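Local structure of dihydroorotase (Agrobacterium tumefaciens, 2OGJ) at residues T36-G41 with A347-F352; E319-A324 with R373-R378. The protein hydrolyses acetyl esters such as acetyl-(R)-mandelate in vitro, probably as a zinc-dependent member of the amidohydrolase superfamily. One frame throughout, in Å; residues are numbered along the deposited sequence.

Interaction 1. Residues T36-G41 with A347-F352; sequences TDILIG and ADFTVF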
ATOM      1  N   THR A  36      45.819  32.735 -30.217  1.00 64.50           N
ATOM      2  CA  THR A  36      46.065  33.901 -29.378  1.00 64.42           C
ATOM      3  C   THR A  36      46.751  33.495 -28.085  1.00 63.18           C
ATOM      4  O   THR A  36      47.054  32.327 -27.866  1.00 62.90           O
ATOM      5  CB  THR A  36      44.747  34.601 -28.998  1.00 64.86           C
ATOM      6  OG1 THR A  36      43.764  34.349 -30.006  1.00 67.38           O
ATOM      7  CG2 THR A  36      44.949  36.107 -28.895  1.00 66.05           C
ATOM      8  N   ASP A  37      47.002  34.481 -27.237  1.00 63.10           N
ATOM      9  CA  ASP A  37      47.618  34.257 -25.939  1.00 63.49           C
ATOM     10  C   ASP A  37      46.702  34.975 -24.942  1.00 61.72           C
ATOM     11  O   ASP A  37      46.126  36.015 -25.267  1.00 63.31           O
ATOM     12  CB  ASP A  37      49.030  34.868 -25.875  1.00 65.25           C
ATOM     13  CG  ASP A  37      50.010  34.251 -26.881  1.00 67.72           C
ATOM     14  OD1 ASP A  37      51.203  34.599 -26.797  1.00 70.46           O
ATOM     15  OD2 ASP A  37      49.614  33.441 -27.748  1.00 69.82           O
ATOM     16  N   ILE A  38      46.542  34.415 -23.747  1.00 59.26           N
ATOM     17  CA  ILE A  38      45.691  35.032 -22.737  1.00 56.77           C
ATOM     18  C   ILE A  38      46.484  35.212 -21.451  1.00 56.26           C
ATOM     19  O   ILE A  38      47.199  34.308 -21.015  1.00 54.20           O
ATOM     20  CB  ILE A  38      44.433  34.168 -22.448  1.00 56.08           C
ATOM     21  CG1 ILE A  38      43.732  33.814 -23.763  1.00 55.09           C
ATOM     22  CG2 ILE A  38      43.455  34.931 -21.558  1.00 52.74           C
ATOM     23  CD1 ILE A  38      42.521  32.904 -23.601  1.00 54.98           C
ATOM     24  N   LEU A  39      46.371  36.397 -20.862  1.00 56.82           N
ATOM     25  CA  LEU A  39      47.061  36.702 -19.618  1.00 57.57           C
ATOM     26  C   LEU A  39      46.075  36.791 -18.446  1.00 57.62           C
ATOM     27  O   LEU A  39      45.155  37.617 -18.453  1.00 57.01           O
ATOM     28  CB  LEU A  39      47.808  38.028 -19.745  1.00 59.12           C
ATOM     29  CG  LEU A  39      48.604  38.437 -18.505  1.00 58.69           C
ATOM     30  CD1 LEU A  39      49.774  37.495 -18.367  1.00 59.90           C
ATOM     31  CD2 LEU A  39      49.100  39.857 -18.620  1.00 58.62           C
ATOM     32  N   ILE A  40      46.264  35.935 -17.445  1.00 57.80           N
ATOM     33  CA  ILE A  40      45.398  35.940 -16.272  1.00 58.42           C
ATOM     34  C   ILE A  40      46.100  36.650 -15.115  1.00 59.88           C
ATOM     35  O   ILE A  40      47.251  36.335 -14.790  1.00 59.51           O
ATOM     36  CB  ILE A  40      45.058  34.518 -15.792  1.00 57.39           C
ATOM     37  CG1 ILE A  40      44.697  33.618 -16.981  1.00 56.00           C
ATOM     38  CG2 ILE A  40      43.911  34.590 -14.798  1.00 55.75           C
ATOM     39  CD1 ILE A  40      43.480  34.038 -17.733  1.00 55.91           C
ATOM     40  N   GLY A  41      45.405  37.607 -14.498  1.00 60.94           N
ATOM     41  CA  GLY A  41      45.971  38.332 -13.372  1.00 61.75           C
ATOM     42  C   GLY A  41      45.901  37.525 -12.087  1.00 62.70           C
ATOM     43  O   GLY A  41      45.097  36.599 -11.979  1.00 63.41           O
ATOM     44  N   ALA A 347      38.785  34.481 -15.355  1.00 53.43           N
ATOM     45  CA  ALA A 347      39.215  33.400 -16.236  1.00 52.50           C
ATOM     46  C   ALA A 347      38.522  32.111 -15.837  1.00 53.39           C
ATOM     47  O   ALA A 347      38.540  31.715 -14.667  1.00 55.50           O
ATOM     48  CB  ALA A 347      40.712  33.232 -16.160  1.00 50.64           C
ATOM     49  N   ASP A 348      37.897  31.461 -16.809  1.00 52.50           N
ATOM     50  CA  ASP A 348      37.189  30.215 -16.551  1.00 51.41           C
ATOM     51  C   ASP A 348      37.188  29.416 -17.851  1.00 50.33           C
ATOM     52  O   ASP A 348      36.170  29.326 -18.546  1.00 49.88           O
ATOM     53  CB  ASP A 348      35.759  30.532 -16.087  1.00 51.65           C
ATOM     54  CG  ASP A 348      35.023  29.304 -15.587  1.00 51.62           C
ATOM     55  OD1 ASP A 348      33.900  29.427 -15.045  1.00 53.16           O
ATOM     56  OD2 ASP A 348      35.575  28.202 -15.748  1.00 50.78           O
ATOM     57  N   PHE A 349      38.343  28.839 -18.178  1.00 48.51           N
ATOM     58  CA  PHE A 349      38.493  28.083 -19.425  1.00 46.07           C
ATOM     59  C   PHE A 349      38.703  26.577 -19.278  1.00 44.15           C
ATOM     60  O   PHE A 349      38.706  26.021 -18.191  1.00 43.08           O
ATOM     61  CB  PHE A 349      39.669  28.641 -20.235  1.00 45.96           C
ATOM     62  CG  PHE A 349      39.725  30.134 -20.285  1.00 44.22           C
ATOM     63  CD1 PHE A 349      40.820  30.798 -19.762  1.00 47.28           C
ATOM     64  CD2 PHE A 349      38.697  30.875 -20.846  1.00 43.44           C
ATOM     65  CE1 PHE A 349      40.901  32.180 -19.791  1.00 47.67           C
ATOM     66  CE2 PHE A 349      38.757  32.265 -20.885  1.00 44.75           C
ATOM     67  CZ  PHE A 349      39.858  32.921 -20.360  1.00 46.71           C
ATOM     68  N   THR A 350      38.862  25.924 -20.414  1.00 43.67           N
ATOM     69  CA  THR A 350      39.122  24.501 -20.476  1.00 44.17           C
ATOM     70  C   THR A 350      39.887  24.326 -21.780  1.00 43.53           C
ATOM     71  O   THR A 350      39.365  24.532 -22.879  1.00 43.34           O
ATOM     72  CB  THR A 350      37.818  23.632 -20.465  1.00 44.53           C
ATOM     73  OG1 THR A 350      38.136  22.278 -20.821  1.00 43.72           O
ATOM     74  CG2 THR A 350      36.790  24.187 -21.430  1.00 46.63           C
ATOM     75  N   VAL A 351      41.157  23.991 -21.631  1.00 42.64           N
ATOM     76  CA  VAL A 351      42.049  23.795 -22.748  1.00 40.75           C
ATOM     77  C   VAL A 351      42.011  22.323 -23.154  1.00 41.14           C
ATOM     78  O   VAL A 351      42.237  21.442 -22.323  1.00 39.78           O
ATOM     79  CB  VAL A 351      43.454  24.216 -22.336  1.00 38.77           C
ATOM     80  CG1 VAL A 351      44.420  24.039 -23.485  1.00 38.68           C
ATOM     81  CG2 VAL A 351      43.405  25.660 -21.866  1.00 35.32           C
ATOM     82  N   PHE A 352      41.723  22.068 -24.432  1.00 41.38           N
ATOM     83  CA  PHE A 352      41.616  20.703 -24.940  1.00 42.36           C
ATOM     84  C   PHE A 352      42.019  20.601 -26.388  1.00 43.87           C
ATOM     85  O   PHE A 352      41.974  21.582 -27.133  1.00 44.37           O
ATOM     86  CB  PHE A 352      40.175  20.210 -24.824  1.00 39.70           C
ATOM     87  CG  PHE A 352      39.207  20.948 -25.722  1.00 37.38           C
ATOM     88  CD1 PHE A 352      38.806  20.401 -26.950  1.00 33.59           C
ATOM     89  CD2 PHE A 352      38.671  22.175 -25.322  1.00 35.98           C
ATOM     90  CE1 PHE A 352      37.878  21.058 -27.762  1.00 34.44           C
ATOM     91  CE2 PHE A 352      37.743  22.843 -26.123  1.00 33.42           C
ATOM     92  CZ  PHE A 352      37.342  22.283 -27.346  1.00 34.93           C
TER
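The hydrophobic layer between two beta sheets of the small beta domain is built here from Ile38 and Ile40 of strand 36-40 and from Ala347 and Phe349 on the opposing segment 347-352. The backbones are too far apart to pair: the closest alpha carbons, Ile40 CA and Ala347 CA, are separated by 6.7 Å. Ile38 and Ile40, alternate residues of the strand, point their CB atoms at the other segment, as do Ala347 and Phe349.

The Phe349 ring is met from two directions. Ile38 lies over one face, with its CD1 4.2 Å from Phe349 CZ. Ile40 reaches the edge, near the ring plane, where its CD1 is 3.8 Å from Phe349 CE1. The Phe349 CG lies anti to its carbonyl carbon (chi1 -43°), which carries the ring across to the isoleucines. Ala347 adds a smaller surface, its CB facing the CG2 of Ile40 at 3.7 Å as well as the CD1.

Leu341 touches both Ile38 and Phe349, while Ile46 and Ile69 also touch the Phe349 side chain. Strand 36-40 itself is hydrogen-bonded to strands 17-20 and 46-50. Contact through side chains alone, between strands of different sheets, is typical of beta-sandwich packing.

Interaction 2. Residues E319-A324 with R373-R378; sequences ENVVEA and RLFEPR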
ATOM      1  N   GLU A 319      31.511  22.223 -33.708  1.00 53.82           N
ATOM      2  CA  GLU A 319      31.032  23.434 -33.058  1.00 55.85           C
ATOM      3  C   GLU A 319      29.793  23.236 -32.199  1.00 55.14           C
ATOM      4  O   GLU A 319      29.601  23.943 -31.213  1.00 55.08           O
ATOM      5  CB  GLU A 319      30.765  24.508 -34.111  1.00 58.88           C
ATOM      6  CG  GLU A 319      32.009  25.260 -34.529  1.00 65.22           C
ATOM      7  CD  GLU A 319      32.297  26.462 -33.638  1.00 69.07           C
ATOM      8  OE1 GLU A 319      31.615  26.626 -32.596  1.00 70.02           O
ATOM      9  OE2 GLU A 319      33.213  27.249 -33.983  1.00 72.06           O
ATOM     10  N   ASN A 320      28.955  22.266 -32.548  1.00 54.91           N
ATOM     11  CA  ASN A 320      27.734  22.042 -31.805  1.00 54.34           C
ATOM     12  C   ASN A 320      28.006  21.216 -30.565  1.00 52.60           C
ATOM     13  O   ASN A 320      27.314  21.391 -29.561  1.00 51.45           O
ATOM     14  CB  ASN A 320      26.671  21.439 -32.717  1.00 57.51           C
ATOM     15  CG  ASN A 320      26.341  22.368 -33.869  1.00 59.50           C
ATOM     16  OD1 ASN A 320      26.239  23.584 -33.689  1.00 20.57           O
ATOM     17  ND2 ASN A 320      26.176  21.804 -35.059  1.00 20.56           N
ATOM     18  N   VAL A 321      28.980  20.328 -30.593  1.00 52.35           N
ATOM     19  CA  VAL A 321      29.289  19.511 -29.422  1.00 51.67           C
ATOM     20  C   VAL A 321      29.871  20.411 -28.326  1.00 52.00           C
ATOM     21  O   VAL A 321      29.524  20.269 -27.149  1.00 53.24           O
ATOM     22  CB  VAL A 321      30.309  18.365 -29.756  1.00 50.66           C
ATOM     23  CG1 VAL A 321      30.730  17.663 -28.483  1.00 50.16           C
ATOM     24  CG2 VAL A 321      29.688  17.344 -30.722  1.00 48.67           C
ATOM     25  N   VAL A 322      30.747  21.333 -28.718  1.00 50.90           N
ATOM     26  CA  VAL A 322      31.380  22.268 -27.781  1.00 49.53           C
ATOM     27  C   VAL A 322      30.300  23.139 -27.152  1.00 49.48           C
ATOM     28  O   VAL A 322      30.338  23.457 -25.967  1.00 50.33           O
ATOM     29  CB  VAL A 322      32.410  23.214 -28.506  1.00 48.18           C
ATOM     30  CG1 VAL A 322      32.968  24.253 -27.521  1.00 45.17           C
ATOM     31  CG2 VAL A 322      33.540  22.402 -29.119  1.00 42.16           C
ATOM     32  N   GLU A 323      29.331  23.523 -27.962  1.00 49.75           N
ATOM     33  CA  GLU A 323      28.243  24.361 -27.495  1.00 49.92           C
ATOM     34  C   GLU A 323      27.299  23.604 -26.557  1.00 49.02           C
ATOM     35  O   GLU A 323      26.757  24.181 -25.611  1.00 46.08           O
ATOM     36  CB  GLU A 323      27.484  24.882 -28.704  1.00 52.45           C
ATOM     37  CG  GLU A 323      26.126  25.419 -28.386  1.00 60.26           C
ATOM     38  CD  GLU A 323      25.421  25.923 -29.616  1.00 63.74           C
ATOM     39  OE1 GLU A 323      25.912  26.919 -30.197  1.00 67.57           O
ATOM     40  OE2 GLU A 323      24.395  25.319 -30.006  1.00 64.69           O
ATOM     41  N   ALA A 324      27.109  22.313 -26.828  1.00 48.56           N
ATOM     42  CA  ALA A 324      26.238  21.458 -26.023  1.00 47.92           C
ATOM     43  C   ALA A 324      26.967  21.019 -24.756  1.00 47.50           C
ATOM     44  O   ALA A 324      26.603  20.040 -24.110  1.00 47.50           O
ATOM     45  CB  ALA A 324      25.840  20.248 -26.827  1.00 46.31           C
ATOM     46  N   ARG A 373      38.283  10.333 -33.533  1.00 61.04           N
ATOM     47  CA  ARG A 373      38.727  11.633 -33.046  1.00 58.76           C
ATOM     48  C   ARG A 373      38.345  11.737 -31.579  1.00 56.51           C
ATOM     49  O   ARG A 373      37.257  11.333 -31.185  1.00 55.65           O
ATOM     50  CB  ARG A 373      38.082  12.753 -33.852  1.00 58.92           C
ATOM     51  CG  ARG A 373      38.563  12.781 -35.284  1.00 60.33           C
ATOM     52  CD  ARG A 373      37.570  13.476 -36.182  1.00 62.33           C
ATOM     53  NE  ARG A 373      37.658  14.930 -36.134  1.00 64.17           N
ATOM     54  CZ  ARG A 373      36.729  15.743 -36.631  1.00 65.69           C
ATOM     55  NH1 ARG A 373      35.640  15.243 -37.205  1.00 66.49           N
ATOM     56  NH2 ARG A 373      36.892  17.058 -36.569  1.00 67.40           N
ATOM     57  N   LEU A 374      39.247  12.275 -30.770  1.00 54.46           N
ATOM     58  CA  LEU A 374      38.991  12.379 -29.348  1.00 51.83           C
ATOM     59  C   LEU A 374      39.204  13.719 -28.680  1.00 51.39           C
ATOM     60  O   LEU A 374      40.273  14.327 -28.782  1.00 50.93           O
ATOM     61  CB  LEU A 374      39.837  11.352 -28.607  1.00 50.28           C
ATOM     62  CG  LEU A 374      39.480   9.900 -28.869  1.00 50.37           C
ATOM     63  CD1 LEU A 374      40.521   9.022 -28.205  1.00 50.25           C
ATOM     64  CD2 LEU A 374      38.078   9.607 -28.348  1.00 48.34           C
ATOM     65  N   PHE A 375      38.172  14.183 -27.989  1.00 50.50           N
ATOM     66  CA  PHE A 375      38.320  15.407 -27.248  1.00 49.52           C
ATOM     67  C   PHE A 375      39.231  14.971 -26.116  1.00 49.50           C
ATOM     68  O   PHE A 375      39.001  13.939 -25.478  1.00 47.66           O
ATOM     69  CB  PHE A 375      36.984  15.910 -26.708  1.00 48.46           C
ATOM     70  CG  PHE A 375      36.115  16.532 -27.751  1.00 48.13           C
ATOM     71  CD1 PHE A 375      35.302  15.740 -28.560  1.00 47.54           C
ATOM     72  CD2 PHE A 375      36.128  17.912 -27.947  1.00 47.67           C
ATOM     73  CE1 PHE A 375      34.516  16.310 -29.554  1.00 48.75           C
ATOM     74  CE2 PHE A 375      35.346  18.497 -28.938  1.00 47.94           C
ATOM     75  CZ  PHE A 375      34.536  17.695 -29.744  1.00 49.90           C
ATOM     76  N   GLU A 376      40.295  15.735 -25.906  1.00 50.66           N
ATOM     77  CA  GLU A 376      41.245  15.414 -24.855  1.00 51.11           C
ATOM     78  C   GLU A 376      41.606  16.666 -24.050  1.00 49.43           C
ATOM     79  O   GLU A 376      42.392  17.503 -24.495  1.00 48.90           O
ATOM     80  CB  GLU A 376      42.492  14.776 -25.471  1.00 51.12           C
ATOM     81  CG  GLU A 376      43.138  13.756 -24.562  1.00 56.92           C
ATOM     82  CD  GLU A 376      43.055  12.335 -25.109  1.00 59.89           C
ATOM     83  OE1 GLU A 376      42.193  12.076 -25.977  1.00 61.93           O
ATOM     84  OE2 GLU A 376      43.846  11.468 -24.663  1.00 60.87           O
ATOM     85  N   PRO A 377      41.007  16.816 -22.854  1.00 48.86           N
ATOM     86  CA  PRO A 377      41.285  17.980 -22.010  1.00 46.99           C
ATOM     87  C   PRO A 377      42.727  18.029 -21.531  1.00 45.46           C
ATOM     88  O   PRO A 377      43.314  17.004 -21.202  1.00 45.41           O
ATOM     89  CB  PRO A 377      40.276  17.834 -20.869  1.00 46.92           C
ATOM     90  CG  PRO A 377      40.016  16.385 -20.798  1.00 47.05           C
ATOM     91  CD  PRO A 377      39.962  15.972 -22.247  1.00 47.74           C
ATOM     92  N   ARG A 378      43.283  19.239 -21.514  1.00 46.78           N
ATOM     93  CA  ARG A 378      44.667  19.519 -21.094  1.00 44.35           C
ATOM     94  C   ARG A 378      44.715  20.312 -19.800  1.00 43.18           C
ATOM     95  O   ARG A 378      45.353  19.897 -18.825  1.00 44.39           O
ATOM     96  CB  ARG A 378      45.387  20.238 -22.217  1.00 43.12           C
ATOM     97  CG  ARG A 378      46.276  19.332 -23.031  1.00 42.35           C
ATOM     98  CD  ARG A 378      45.488  18.237 -23.696  1.00 41.52           C
ATOM     99  NE  ARG A 378      46.194  17.755 -24.879  1.00 44.15           N
ATOM    100  CZ  ARG A 378      46.477  16.484 -25.145  1.00 44.67           C
ATOM    101  NH1 ARG A 378      46.123  15.517 -24.312  1.00 45.13           N
ATOM    102  NH2 ARG A 378      47.118  16.183 -26.261  1.00 47.02           N
TER
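Val321 and Val322 of the short helix 318-323 pack against Phe375 of strand 368-382, and every contact between the two segments is apolar. Val321 makes the closer approach: its CG1 is 4.0 Å from Phe375 CZ and 4.2 Å from Phe375 CE1. This methyl stands anti to the backbone N (chi1 173°), the branch that reaches the outer end of the ring. Val322 meets the ring at another atom, its CG2 being 4.3 Å from Phe375 CE2. Two consecutive helical residues thus share the end of the ring remote from its own backbone. The Phe375 side chain spans the space between the elements, for even the nearest alpha carbons, Val322 CA and Phe375 CA, are 9.8 Å apart. Met308 of helix 304-313 touches both Val321 and Phe375 and extends the apolar cluster.

Hydrogen bonding serves each backbone separately. At the end of the helix, Glu323 N donates to Glu319 O at 3.3 Å and Ala324 N, from the first residue past it, to Asn320 O at 2.9 Å. In the strand, Leu374 and Glu376 pair with Val355 and Asp353 of strand 348-362, whereas the N of the intervening Phe375 is hydrogen-bonded to Ser309 OG of helix 304-313.

Further along the strand, Arg378 NE forms a salt bridge with Asp353 of the neighbouring strand 348-362.

Together these contacts describe helix-on-strand packing, in which one aromatic side chain of a beta hairpin inserts against helices 304-313 and 318-323 of the amidohydrolase fold.

Interactions 1 and 2 are joined through strands 348-362 and 368-382, antiparallel neighbours in one sheet; the centres of the two interactions are about 17 Å apart. Val351 O and Arg378 N lie 2.6 Å apart, a probable hydrogen bond between segments 347-352 and 373-378. Aromatic packing adds a second link, with Phe352 CE1 3.6 Å from Phe375 CD2. One strand therefore carries Phe349 toward strand 36-40, and its partner carries Phe375 toward helix 318-323. The segments of the two interactions alternate along the chain (36-41, 319-324, 347-352, 373-378), so the two connections cross. Both contacts lie away from the binuclear zinc site, whose ligands include His77, His79, His208, His231, Asp291 and carboxylated Lys175.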